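PDB 2WNW: activated BY transcription factor SSRB from Salmonella enterica, which is assigned to glycosyl hydrolase family 30 and combines a TIM barrel with a beta sandwich. Local coordinates for residues H136-A141 with E232-I237; D169-I174 with T214-Q219. All coordinates share one frame; numbering follows the deposited sequence.

Both contacts belong to the (beta/alpha)8 barrel domain, contact 1 between strands and contact 2 between outer helices, with centres about 15 Å apart. From the N terminus, the chain first reaches residues 136-141 at the start of the third barrel strand, then helix 167-183, which follows that strand. Strand 190-192 comes next, then helix 210-227, whose residues 214-219 pack against 169-174 and close contact 2. The chain then enters the fifth strand, where 232-237 meets 136-141 and closes contact 1. Contact 2 is therefore nested inside the longer loop of contact 1. Between the two contacts, I235 CG2 packs against A217 CB at 3.9 Å.

Contact 1: residues H136-A141 with E232-I237; sequences HMKLMA and EMEIYI
K138 and E234 form a salt bridge inside the TIM barrel, joining its third and fifth strands across the interior, past the intervening strand 190-192. K138 NZ donates to E234 OE1 at 2.8 Å, coming from above the carboxylate plane by about 50°, and the two side chains cross nearly at a right angle. Y236 OH donates to E234 OE1 at 2.7 Å, from the opposite face of the plane. OE1 is thus gripped by two donors, and the pair restricts rotation of the carboxylate. The lysine chain is extended along its whole length, with CG anti to the backbone N (chi1 178°), which carries the ammonium group to E234.

Further along the strands, M140 and Y236 make a Met-aromatic contact, with M140 SD 5.3 Å from the centroid of the Y236 ring and oblique to it. The methionine is likewise fully extended, and CE of the buried M140 provides the apolar touch on the tyrosine, also obliquely.

Each charge has another partner at the N-terminal end of the barrel: D46 OD2 for K138 NZ and K289 NZ for E234 OE2. This alternation of charge would be expected to favour the ionised forms. L291 packs on both M140 and Y236, whose closest atoms, CE of the methionine and CD2 of the tyrosine, are 4.1 Å apart.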
ATOM      1  N   HIS A 136     -17.703 -29.081   1.195  1.00 26.37           N
ATOM      2  CA  HIS A 136     -16.661 -28.570   2.082  1.00 27.14           C
ATOM      3  C   HIS A 136     -16.656 -27.052   2.266  1.00 25.29           C
ATOM      4  O   HIS A 136     -15.707 -26.491   2.819  1.00 23.70           O
ATOM      5  CB  HIS A 136     -15.289 -29.046   1.598  1.00 30.16           C
ATOM      6  CG  HIS A 136     -15.104 -30.528   1.693  1.00 34.94           C
ATOM      7  ND1 HIS A 136     -14.727 -31.304   0.617  1.00 38.31           N
ATOM      8  CD2 HIS A 136     -15.267 -31.381   2.734  1.00 36.65           C
ATOM      9  CE1 HIS A 136     -14.668 -32.571   0.990  1.00 38.04           C
ATOM     10  NE2 HIS A 136     -14.992 -32.644   2.269  1.00 38.82           N
ATOM     11  N   MET A 137     -17.714 -26.390   1.811  1.00 23.21           N
ATOM     12  CA  MET A 137     -17.814 -24.941   1.958  1.00 22.96           C
ATOM     13  C   MET A 137     -17.714 -24.564   3.431  1.00 21.41           C
ATOM     14  O   MET A 137     -18.244 -25.264   4.293  1.00 21.66           O
ATOM     15  CB  MET A 137     -19.160 -24.429   1.443  1.00 23.71           C
ATOM     16  CG  MET A 137     -19.374 -24.505  -0.045  1.00 27.44           C
ATOM     17  SD  MET A 137     -20.951 -23.718  -0.437  1.00 29.46           S
ATOM     18  CE  MET A 137     -20.546 -21.998  -0.074  1.00 25.24           C
ATOM     19  N   LYS A 138     -17.040 -23.455   3.714  1.00 19.64           N
ATOM     20  CA  LYS A 138     -16.909 -22.970   5.082  1.00 19.52           C
ATOM     21  C   LYS A 138     -18.004 -21.911   5.231  1.00 19.48           C
ATOM     22  O   LYS A 138     -17.956 -20.864   4.578  1.00 18.94           O
ATOM     23  CB  LYS A 138     -15.529 -22.343   5.294  1.00 18.27           C
ATOM     24  CG  LYS A 138     -15.311 -21.767   6.683  1.00 19.78           C
ATOM     25  CD  LYS A 138     -13.983 -21.028   6.777  1.00 20.29           C
ATOM     26  CE  LYS A 138     -13.801 -20.405   8.155  1.00 20.39           C
ATOM     27  NZ  LYS A 138     -12.556 -19.594   8.261  1.00 20.73           N
ATOM     28  N   LEU A 139     -18.986 -22.184   6.086  1.00 18.17           N
ATOM     29  CA  LEU A 139     -20.106 -21.272   6.273  1.00 18.41           C
ATOM     30  C   LEU A 139     -20.023 -20.399   7.523  1.00 19.61           C
ATOM     31  O   LEU A 139     -19.650 -20.862   8.605  1.00 20.08           O
ATOM     32  CB  LEU A 139     -21.416 -22.071   6.290  1.00 19.01           C
ATOM     33  CG  LEU A 139     -21.610 -23.053   5.125  1.00 20.22           C
ATOM     34  CD1 LEU A 139     -22.897 -23.846   5.319  1.00 20.16           C
ATOM     35  CD2 LEU A 139     -21.646 -22.294   3.810  1.00 21.90           C
ATOM     36  N   MET A 140     -20.387 -19.133   7.355  1.00 18.45           N
ATOM     37  CA  MET A 140     -20.376 -18.161   8.440  1.00 16.99           C
ATOM     38  C   MET A 140     -21.789 -17.623   8.661  1.00 17.10           C
ATOM     39  O   MET A 140     -22.504 -17.336   7.703  1.00 17.58           O
ATOM     40  CB  MET A 140     -19.439 -17.008   8.085  1.00 16.25           C
ATOM     41  CG  MET A 140     -19.360 -15.905   9.130  1.00 18.47           C
ATOM     42  SD  MET A 140     -18.216 -14.616   8.594  1.00 17.01           S
ATOM     43  CE  MET A 140     -18.312 -13.450   9.946  1.00 18.90           C
ATOM     44  N   ALA A 141     -22.190 -17.494   9.921  1.00 15.83           N
ATOM     45  CA  ALA A 141     -23.518 -16.981  10.242  1.00 16.08           C
ATOM     46  C   ALA A 141     -23.373 -15.724  11.089  1.00 16.27           C
ATOM     47  O   ALA A 141     -22.533 -15.671  11.990  1.00 15.99           O
ATOM     48  CB  ALA A 141     -24.331 -18.039  10.991  1.00 15.55           C
ATOM     49  N   GLU A 232     -14.081 -25.600  17.935  1.00 29.28           N
ATOM     50  CA  GLU A 232     -13.362 -25.075  16.778  1.00 29.39           C
ATOM     51  C   GLU A 232     -14.040 -23.936  16.020  1.00 26.25           C
ATOM     52  O   GLU A 232     -13.501 -23.438  15.036  1.00 25.50           O
ATOM     53  CB  GLU A 232     -13.044 -26.222  15.819  1.00 32.50           C
ATOM     54  CG  GLU A 232     -12.163 -27.290  16.451  1.00 38.74           C
ATOM     55  CD  GLU A 232     -11.852 -28.433  15.506  1.00 42.67           C
ATOM     56  OE1 GLU A 232     -11.096 -29.343  15.909  1.00 45.71           O
ATOM     57  OE2 GLU A 232     -12.361 -28.422  14.366  1.00 45.64           O
ATOM     58  N   MET A 233     -15.214 -23.526  16.482  1.00 22.82           N
ATOM     59  CA  MET A 233     -15.950 -22.433  15.850  1.00 21.75           C
ATOM     60  C   MET A 233     -15.116 -21.150  15.865  1.00 20.89           C
ATOM     61  O   MET A 233     -14.500 -20.818  16.879  1.00 19.89           O
ATOM     62  CB  MET A 233     -17.253 -22.183  16.612  1.00 21.60           C
ATOM     63  CG  MET A 233     -18.117 -21.065  16.049  1.00 20.00           C
ATOM     64  SD  MET A 233     -18.875 -21.540  14.492  1.00 21.00           S
ATOM     65  CE  MET A 233     -20.277 -22.512  15.081  1.00 22.29           C
ATOM     66  N   GLU A 234     -15.087 -20.429  14.746  1.00 19.85           N
ATOM     67  CA  GLU A 234     -14.348 -19.171  14.708  1.00 17.68           C
ATOM     68  C   GLU A 234     -15.342 -18.062  15.028  1.00 17.41           C
ATOM     69  O   GLU A 234     -16.501 -18.129  14.617  1.00 18.83           O
ATOM     70  CB  GLU A 234     -13.750 -18.896  13.320  1.00 19.52           C
ATOM     71  CG  GLU A 234     -12.732 -19.905  12.814  1.00 20.87           C
ATOM     72  CD  GLU A 234     -12.007 -19.408  11.572  1.00 22.94           C
ATOM     73  OE1 GLU A 234     -12.563 -18.546  10.856  1.00 21.24           O
ATOM     74  OE2 GLU A 234     -10.883 -19.883  11.302  1.00 23.54           O
ATOM     75  N   ILE A 235     -14.896 -17.054  15.768  1.00 16.52           N
ATOM     76  CA  ILE A 235     -15.757 -15.924  16.093  1.00 16.29           C
ATOM     77  C   ILE A 235     -15.078 -14.632  15.654  1.00 15.29           C
ATOM     78  O   ILE A 235     -13.914 -14.383  15.985  1.00 16.10           O
ATOM     79  CB  ILE A 235     -16.061 -15.837  17.603  1.00 16.47           C
ATOM     80  CG1 ILE A 235     -16.862 -17.067  18.050  1.00 18.34           C
ATOM     81  CG2 ILE A 235     -16.861 -14.569  17.896  1.00 16.80           C
ATOM     82  CD1 ILE A 235     -17.204 -17.075  19.540  1.00 17.68           C
ATOM     83  N   TYR A 236     -15.810 -13.825  14.892  1.00 14.94           N
ATOM     84  CA  TYR A 236     -15.307 -12.547  14.395  1.00 15.08           C
ATOM     85  C   TYR A 236     -16.082 -11.400  15.029  1.00 15.92           C
ATOM     86  O   TYR A 236     -17.261 -11.546  15.361  1.00 16.63           O
ATOM     87  CB  TYR A 236     -15.468 -12.464  12.871  1.00 15.29           C
ATOM     88  CG  TYR A 236     -14.572 -13.400  12.095  1.00 16.33           C
ATOM     89  CD1 TYR A 236     -13.350 -12.960  11.582  1.00 16.93           C
ATOM     90  CD2 TYR A 236     -14.929 -14.732  11.903  1.00 16.97           C
ATOM     91  CE1 TYR A 236     -12.502 -13.831  10.897  1.00 17.61           C
ATOM     92  CE2 TYR A 236     -14.093 -15.612  11.222  1.00 17.22           C
ATOM     93  CZ  TYR A 236     -12.884 -15.155  10.724  1.00 18.33           C
ATOM     94  OH  TYR A 236     -12.052 -16.034  10.064  1.00 18.37           O
ATOM     95  N   ILE A 237     -15.410 -10.263  15.206  1.00 15.15           N
ATOM     96  CA  ILE A 237     -16.046  -9.076  15.758  1.00 15.41           C
ATOM     97  C   ILE A 237     -15.933  -7.939  14.735  1.00 16.57           C
ATOM     98  O   ILE A 237     -15.335  -8.117  13.671  1.00 16.60           O
ATOM     99  CB  ILE A 237     -15.411  -8.647  17.106  1.00 16.19           C
ATOM    100  CG1 ILE A 237     -13.907  -8.424  16.943  1.00 14.80           C
ATOM    101  CG2 ILE A 237     -15.685  -9.713  18.171  1.00 17.53           C
ATOM    102  CD1 ILE A 237     -13.245  -7.862  18.192  1.00 15.15           C
TER

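Contact 2: residues D169-I174 with T214-Q219; sequences DWADII and TAFAVQ
Q219 N donates to A215 O at 2.7 Å, the shortest backbone hydrogen bond within the two segments, in the turn that carries F216, the residue that meets W170, A171 and I174 of the other helix. On that helix the equivalent bond from I174 N to W170 O, 3.0 Å long, brings these two residues onto one turn, one behind the other. F216 reaches into that turn. Its CG is anti to the backbone N (chi1 -172°), and the outer end of the ring, CE1, CE2 and CZ, makes the close approaches. F216 CZ comes within 3.4 Å of W170 CD1, on the five-membered ring of the indole. The two ring planes are inclined at 31° and meet obliquely, while the side chains themselves cross at about a right angle.

These are successive outer helices of the TIM barrel, 167-183 following the third strand and 210-227 the fourth. Their short segments are inclined at 59°, with axes 11.1 Å apart, and F216 spans from one helix to the other. The backbone N of A171 lies at the edge of the phenyl ring, near its plane, and the methyl of A171 packs against CZ. I174 approaches from the opposite direction to F216 and sets I174 CD1 in the plane of the phenyl ring at its edge, 3.8 Å from F216 CE2. The same methyl covers one face of the indole, toward its rim. Beyond the aromatic contact, L221 packs on F216, and D172 OD1 forms a salt bridge with R224 NE of the second helix.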
ATOM      1  N   ASP A 169     -30.144 -15.668  26.903  1.00 18.62           N
ATOM      2  CA  ASP A 169     -31.216 -16.151  26.040  1.00 18.97           C
ATOM      3  C   ASP A 169     -30.897 -16.019  24.552  1.00 18.50           C
ATOM      4  O   ASP A 169     -31.230 -16.904  23.764  1.00 18.46           O
ATOM      5  CB  ASP A 169     -32.526 -15.417  26.354  1.00 22.74           C
ATOM      6  CG  ASP A 169     -33.026 -15.688  27.765  1.00 27.29           C
ATOM      7  OD1 ASP A 169     -33.027 -16.863  28.182  1.00 27.98           O
ATOM      8  OD2 ASP A 169     -33.430 -14.727  28.452  1.00 32.52           O
ATOM      9  N   TRP A 170     -30.258 -14.919  24.164  1.00 18.28           N
ATOM     10  CA  TRP A 170     -29.911 -14.709  22.757  1.00 17.60           C
ATOM     11  C   TRP A 170     -28.832 -15.720  22.373  1.00 17.32           C
ATOM     12  O   TRP A 170     -28.879 -16.316  21.297  1.00 16.14           O
ATOM     13  CB  TRP A 170     -29.401 -13.278  22.544  1.00 17.83           C
ATOM     14  CG  TRP A 170     -29.022 -12.914  21.115  1.00 17.81           C
ATOM     15  CD1 TRP A 170     -27.971 -12.123  20.734  1.00 18.66           C
ATOM     16  CD2 TRP A 170     -29.709 -13.275  19.902  1.00 17.78           C
ATOM     17  NE1 TRP A 170     -27.960 -11.969  19.369  1.00 19.26           N
ATOM     18  CE2 TRP A 170     -29.013 -12.663  18.832  1.00 18.62           C
ATOM     19  CE3 TRP A 170     -30.842 -14.052  19.615  1.00 17.77           C
ATOM     20  CZ2 TRP A 170     -29.412 -12.801  17.495  1.00 18.10           C
ATOM     21  CZ3 TRP A 170     -31.241 -14.191  18.282  1.00 18.14           C
ATOM     22  CH2 TRP A 170     -30.525 -13.566  17.240  1.00 18.94           C
ATOM     23  N   ALA A 171     -27.861 -15.919  23.261  1.00 16.42           N
ATOM     24  CA  ALA A 171     -26.798 -16.880  22.991  1.00 17.17           C
ATOM     25  C   ALA A 171     -27.407 -18.274  22.828  1.00 17.71           C
ATOM     26  O   ALA A 171     -26.991 -19.037  21.955  1.00 16.89           O
ATOM     27  CB  ALA A 171     -25.782 -16.877  24.121  1.00 18.37           C
ATOM     28  N   ASP A 172     -28.395 -18.602  23.661  1.00 17.84           N
ATOM     29  CA  ASP A 172     -29.044 -19.908  23.577  1.00 19.06           C
ATOM     30  C   ASP A 172     -29.786 -20.078  22.254  1.00 18.62           C
ATOM     31  O   ASP A 172     -29.823 -21.174  21.698  1.00 19.40           O
ATOM     32  CB  ASP A 172     -30.025 -20.121  24.741  1.00 19.64           C
ATOM     33  CG  ASP A 172     -29.322 -20.373  26.061  1.00 21.28           C
ATOM     34  OD1 ASP A 172     -28.154 -20.822  26.045  1.00 20.73           O
ATOM     35  OD2 ASP A 172     -29.947 -20.140  27.119  1.00 22.95           O
ATOM     36  N   ILE A 173     -30.389 -19.002  21.757  1.00 18.19           N
ATOM     37  CA  ILE A 173     -31.099 -19.075  20.485  1.00 17.83           C
ATOM     38  C   ILE A 173     -30.109 -19.360  19.362  1.00 17.23           C
ATOM     39  O   ILE A 173     -30.387 -20.165  18.473  1.00 17.41           O
ATOM     40  CB  ILE A 173     -31.838 -17.760  20.166  1.00 19.06           C
ATOM     41  CG1 ILE A 173     -33.010 -17.582  21.132  1.00 20.06           C
ATOM     42  CG2 ILE A 173     -32.328 -17.771  18.713  1.00 17.02           C
ATOM     43  CD1 ILE A 173     -33.802 -16.329  20.888  1.00 24.38           C
ATOM     44  N   ILE A 174     -28.956 -18.695  19.409  1.00 17.31           N
ATOM     45  CA  ILE A 174     -27.928 -18.893  18.390  1.00 17.20           C
ATOM     46  C   ILE A 174     -27.452 -20.344  18.398  1.00 17.55           C
ATOM     47  O   ILE A 174     -27.197 -20.921  17.345  1.00 16.41           O
ATOM     48  CB  ILE A 174     -26.733 -17.933  18.606  1.00 17.39           C
ATOM     49  CG1 ILE A 174     -27.183 -16.493  18.340  1.00 15.55           C
ATOM     50  CG2 ILE A 174     -25.585 -18.302  17.677  1.00 17.19           C
ATOM     51  CD1 ILE A 174     -26.140 -15.437  18.669  1.00 17.37           C
ATOM     52  N   THR A 214     -17.669  -8.003  22.699  1.00 17.53           N
ATOM     53  CA  THR A 214     -16.666  -8.981  23.088  1.00 18.29           C
ATOM     54  C   THR A 214     -17.129  -9.825  24.274  1.00 18.12           C
ATOM     55  O   THR A 214     -16.824 -11.010  24.345  1.00 18.61           O
ATOM     56  CB  THR A 214     -15.304  -8.313  23.413  1.00 17.31           C
ATOM     57  OG1 THR A 214     -15.479  -7.308  24.419  1.00 19.01           O
ATOM     58  CG2 THR A 214     -14.715  -7.672  22.156  1.00 18.12           C
ATOM     59  N   ALA A 215     -17.872  -9.224  25.199  1.00 18.80           N
ATOM     60  CA  ALA A 215     -18.365  -9.984  26.346  1.00 20.07           C
ATOM     61  C   ALA A 215     -19.335 -11.058  25.855  1.00 19.38           C
ATOM     62  O   ALA A 215     -19.333 -12.186  26.350  1.00 20.50           O
ATOM     63  CB  ALA A 215     -19.065  -9.059  27.343  1.00 19.84           C
ATOM     64  N   PHE A 216     -20.157 -10.713  24.868  1.00 18.92           N
ATOM     65  CA  PHE A 216     -21.117 -11.672  24.340  1.00 18.96           C
ATOM     66  C   PHE A 216     -20.388 -12.840  23.691  1.00 18.72           C
ATOM     67  O   PHE A 216     -20.781 -13.993  23.846  1.00 19.51           O
ATOM     68  CB  PHE A 216     -22.039 -11.015  23.310  1.00 17.71           C
ATOM     69  CG  PHE A 216     -23.172 -11.899  22.871  1.00 17.69           C
ATOM     70  CD1 PHE A 216     -24.270 -12.107  23.701  1.00 14.25           C
ATOM     71  CD2 PHE A 216     -23.122 -12.560  21.650  1.00 16.82           C
ATOM     72  CE1 PHE A 216     -25.303 -12.967  23.318  1.00 15.88           C
ATOM     73  CE2 PHE A 216     -24.148 -13.420  21.262  1.00 18.37           C
ATOM     74  CZ  PHE A 216     -25.238 -13.624  22.098  1.00 15.98           C
ATOM     75  N   ALA A 217     -19.314 -12.539  22.967  1.00 18.02           N
ATOM     76  CA  ALA A 217     -18.546 -13.581  22.295  1.00 18.00           C
ATOM     77  C   ALA A 217     -17.804 -14.491  23.274  1.00 17.93           C
ATOM     78  O   ALA A 217     -17.895 -15.717  23.196  1.00 16.94           O
ATOM     79  CB  ALA A 217     -17.544 -12.945  21.328  1.00 15.96           C
ATOM     80  N   VAL A 218     -17.081 -13.881  24.204  1.00 18.97           N
ATOM     81  CA  VAL A 218     -16.271 -14.626  25.160  1.00 19.56           C
ATOM     82  C   VAL A 218     -16.984 -15.168  26.395  1.00 20.60           C
ATOM     83  O   VAL A 218     -16.715 -16.290  26.823  1.00 19.47           O
ATOM     84  CB  VAL A 218     -15.066 -13.765  25.608  1.00 20.63           C
ATOM     85  CG1 VAL A 218     -14.233 -14.513  26.638  1.00 23.24           C
ATOM     86  CG2 VAL A 218     -14.222 -13.402  24.394  1.00 19.77           C
ATOM     87  N   GLN A 219     -17.884 -14.381  26.970  1.00 19.99           N
ATOM     88  CA  GLN A 219     -18.593 -14.815  28.170  1.00 21.85           C
ATOM     89  C   GLN A 219     -19.838 -15.654  27.908  1.00 21.24           C
ATOM     90  O   GLN A 219     -20.191 -16.511  28.721  1.00 22.55           O
ATOM     91  CB  GLN A 219     -18.973 -13.601  29.017  1.00 22.63           C
ATOM     92  CG  GLN A 219     -17.787 -12.896  29.650  1.00 26.83           C
ATOM     93  CD  GLN A 219     -18.177 -11.576  30.274  1.00 28.41           C
ATOM     94  OE1 GLN A 219     -19.242 -11.455  30.878  1.00 31.27           O
ATOM     95  NE2 GLN A 219     -17.311 -10.579  30.142  1.00 31.35           N
TER